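Long-range contact in lyase/mutase (Burkholderia cenocepacia, PDB 4LSB), which belongs to the phosphoenolpyruvate phosphomutase family of TIM-barrel enzymes and binds a magnesium ion: residues L54-A59 and V92-E97. Residues are numbered along the deposited sequence; the frame is centred on the assembly and turned at random.
With MG (magnesium ion), chain E.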
loop_
_atom_site.group_PDB
_atom_site.type_symbol
_atom_site.label_atom_id
_atom_site.label_comp_id
_atom_site.label_asym_id
_atom_site.label_seq_id
_atom_site.Cartn_x
_atom_site.Cartn_y
_atom_site.Cartn_z
ATOM N N LEU B 54 11.395 12.789 0.516
ATOM C CA LEU B 54 10.834 11.529 -0.041
ATOM C C LEU B 54 10.943 11.570 -1.563
ATOM O O LEU B 54 10.926 12.648 -2.151
ATOM C CB LEU B 54 9.336 11.391 0.374
ATOM C CG LEU B 54 9.056 11.516 1.868
ATOM C CD1 LEU B 54 7.562 11.561 2.115
ATOM C CD2 LEU B 54 9.654 10.377 2.625
ATOM N N ALA B 55 11.019 10.391 -2.197
ATOM C CA ALA B 55 10.975 10.278 -3.621
ATOM C C ALA B 55 9.873 9.310 -4.016
ATOM O O ALA B 55 9.701 8.211 -3.437
ATOM C CB ALA B 55 12.310 9.801 -4.167
ATOM N N THR B 56 9.142 9.654 -5.053
ATOM C CA THR B 56 8.115 8.733 -5.533
ATOM C C THR B 56 8.817 7.625 -6.298
ATOM O O THR B 56 10.034 7.719 -6.601
ATOM C CB THR B 56 7.069 9.433 -6.386
ATOM O OG1 THR B 56 7.668 9.923 -7.551
ATOM C CG2 THR B 56 6.407 10.583 -5.628
ATOM N N THR B 57 8.109 6.521 -6.490
ATOM C CA THR B 57 8.634 5.343 -7.174
ATOM C C THR B 57 7.539 4.891 -8.134
ATOM O O THR B 57 6.477 4.460 -7.726
ATOM C CB THR B 57 9.021 4.203 -6.195
ATOM O OG1 THR B 57 9.167 2.971 -6.891
ATOM C CG2 THR B 57 8.006 4.030 -5.072
ATOM N N SER B 58 7.778 5.098 -9.414
ATOM C CA SER B 58 6.858 4.616 -10.437
ATOM C C SER B 58 6.642 3.083 -10.287
ATOM O O SER B 58 5.550 2.578 -10.544
ATOM C CB SER B 58 7.411 4.956 -11.849
ATOM O OG SER B 58 8.673 4.293 -12.040
ATOM N N ALA B 59 7.649 2.348 -9.839
ATOM C CA ALA B 59 7.526 0.905 -9.652
ATOM C C ALA B 59 6.648 0.516 -8.470
ATOM O O ALA B 59 5.787 -0.380 -8.601
ATOM C CB ALA B 59 8.877 0.268 -9.442
ATOM N N VAL B 92 9.364 16.540 -1.773
ATOM C CA VAL B 92 9.156 15.366 -2.624
ATOM C C VAL B 92 9.836 15.542 -3.975
ATOM O O VAL B 92 9.576 16.496 -4.706
ATOM C CB VAL B 92 7.656 15.090 -2.862
ATOM C CG1 VAL B 92 7.460 13.977 -3.871
ATOM C CG2 VAL B 92 6.973 14.740 -1.569
ATOM N N SER B 93 10.721 14.617 -4.294
ATOM C CA SER B 93 11.294 14.484 -5.607
ATOM C C SER B 93 10.509 13.455 -6.355
ATOM O O SER B 93 10.408 12.301 -5.927
ATOM C CB SER B 93 12.745 14.005 -5.543
ATOM O OG SER B 93 13.359 14.251 -6.802
ATOM N N ALA B 94 9.997 13.852 -7.508
ATOM C CA ALA B 94 9.134 13.007 -8.293
ATOM C C ALA B 94 9.845 12.257 -9.381
ATOM O O ALA B 94 10.555 12.816 -10.183
ATOM C CB ALA B 94 8.063 13.876 -8.927
ATOM N N ASP B 95 9.580 10.974 -9.449
ATOM C CA ASP B 95 9.984 10.151 -10.563
ATOM C C ASP B 95 9.028 10.480 -11.721
ATOM O O ASP B 95 7.846 10.212 -11.605
ATOM C CB ASP B 95 9.845 8.714 -10.129
ATOM C CG ASP B 95 10.173 7.725 -11.205
ATOM O OD1 ASP B 95 10.525 8.107 -12.358
ATOM O OD2 ASP B 95 10.123 6.543 -10.818
ATOM N N LEU B 96 9.561 11.094 -12.783
ATOM C CA LEU B 96 8.758 11.583 -13.930
ATOM C C LEU B 96 9.138 10.837 -15.181
ATOM O O LEU B 96 9.026 11.353 -16.306
ATOM C CB LEU B 96 8.986 13.064 -14.121
ATOM C CG LEU B 96 8.590 13.858 -12.914
ATOM C CD1 LEU B 96 9.066 15.293 -13.067
ATOM C CD2 LEU B 96 7.097 13.724 -12.648
ATOM N N GLU B 97 9.592 9.607 -14.967
ATOM C CA GLU B 97 9.896 8.665 -16.055
ATOM C C GLU B 97 10.751 9.398 -17.099
ATOM O O GLU B 97 11.705 10.098 -16.746
ATOM C CB GLU B 97 8.577 8.174 -16.686
ATOM C CG GLU B 97 7.531 7.703 -15.684
ATOM C CD GLU B 97 7.655 6.224 -15.404
ATOM O OE1 GLU B 97 6.731 5.458 -15.773
ATOM O OE2 GLU B 97 8.688 5.855 -14.837
HETATM MG MG MG E . 9.718 4.157 -14.211
HETATM O O HOH W 1 11.380 5.782 -13.529
HETATM O O HOH W 2 10.764 4.102 -16.127
HETATM O O HOH W 3 10.826 2.738 -13.274
#
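Ser58 and Glu97 meet at a magnesium ion: Ser58 OG lies 2.4 Å from the metal and Glu97 OE2 2.1 Å, with three waters on the same ion. Glu97 gets there through a chain turned about its CB-CG bond (chi2 -91°), which brings one carboxylate oxygen to the metal. Asp95 stands in the second shell. Its OD2 accepts two bonds from Ser58, from OG at 2.9 Å and from the backbone N at 3.1 Å, both reaching it from the same face of the carboxylate, above its plane. The other oxygen, OD1, takes a bond from a metal-bound water at 2.7 Å and, on its anti side but tilted out of the plane, one from Glu97 N, which closes an Asx turn. One carboxylate thus ties together both protein ligands and a water, and its rotation is fixed from both oxygens. Ser58 OG also has a weak hydrogen bond with Asp69.

This is the C-terminal end of two neighbouring parallel strands in a TIM barrel, 54-55 and 92-95, with helices 58-64 and 74-88 in the connection between them; family members typically carry their active site at this end of the barrel. Beyond the strand pairing Thr56 takes over: with OG1 lodged between its own N and carbonyl carbon (chi1 65°), the hydroxyl accepts the N-H of Asp95 at 2.9 Å, nearly straight at 163°, and so anchors the backbone from which the carboxylate springs. The methyl CG2 of Thr56 rests 4.0 Å from Val92 CG1, the two side chains crossing at about a right angle, and helix 74-88 packs on both through Leu84 and Val85. Further back, Ser93 N bonds to Leu54 O and Thr56 N to Ser93 O. Just before Ser58, Thr57 OG1 caps Gly60 N at the start of helix 58-64.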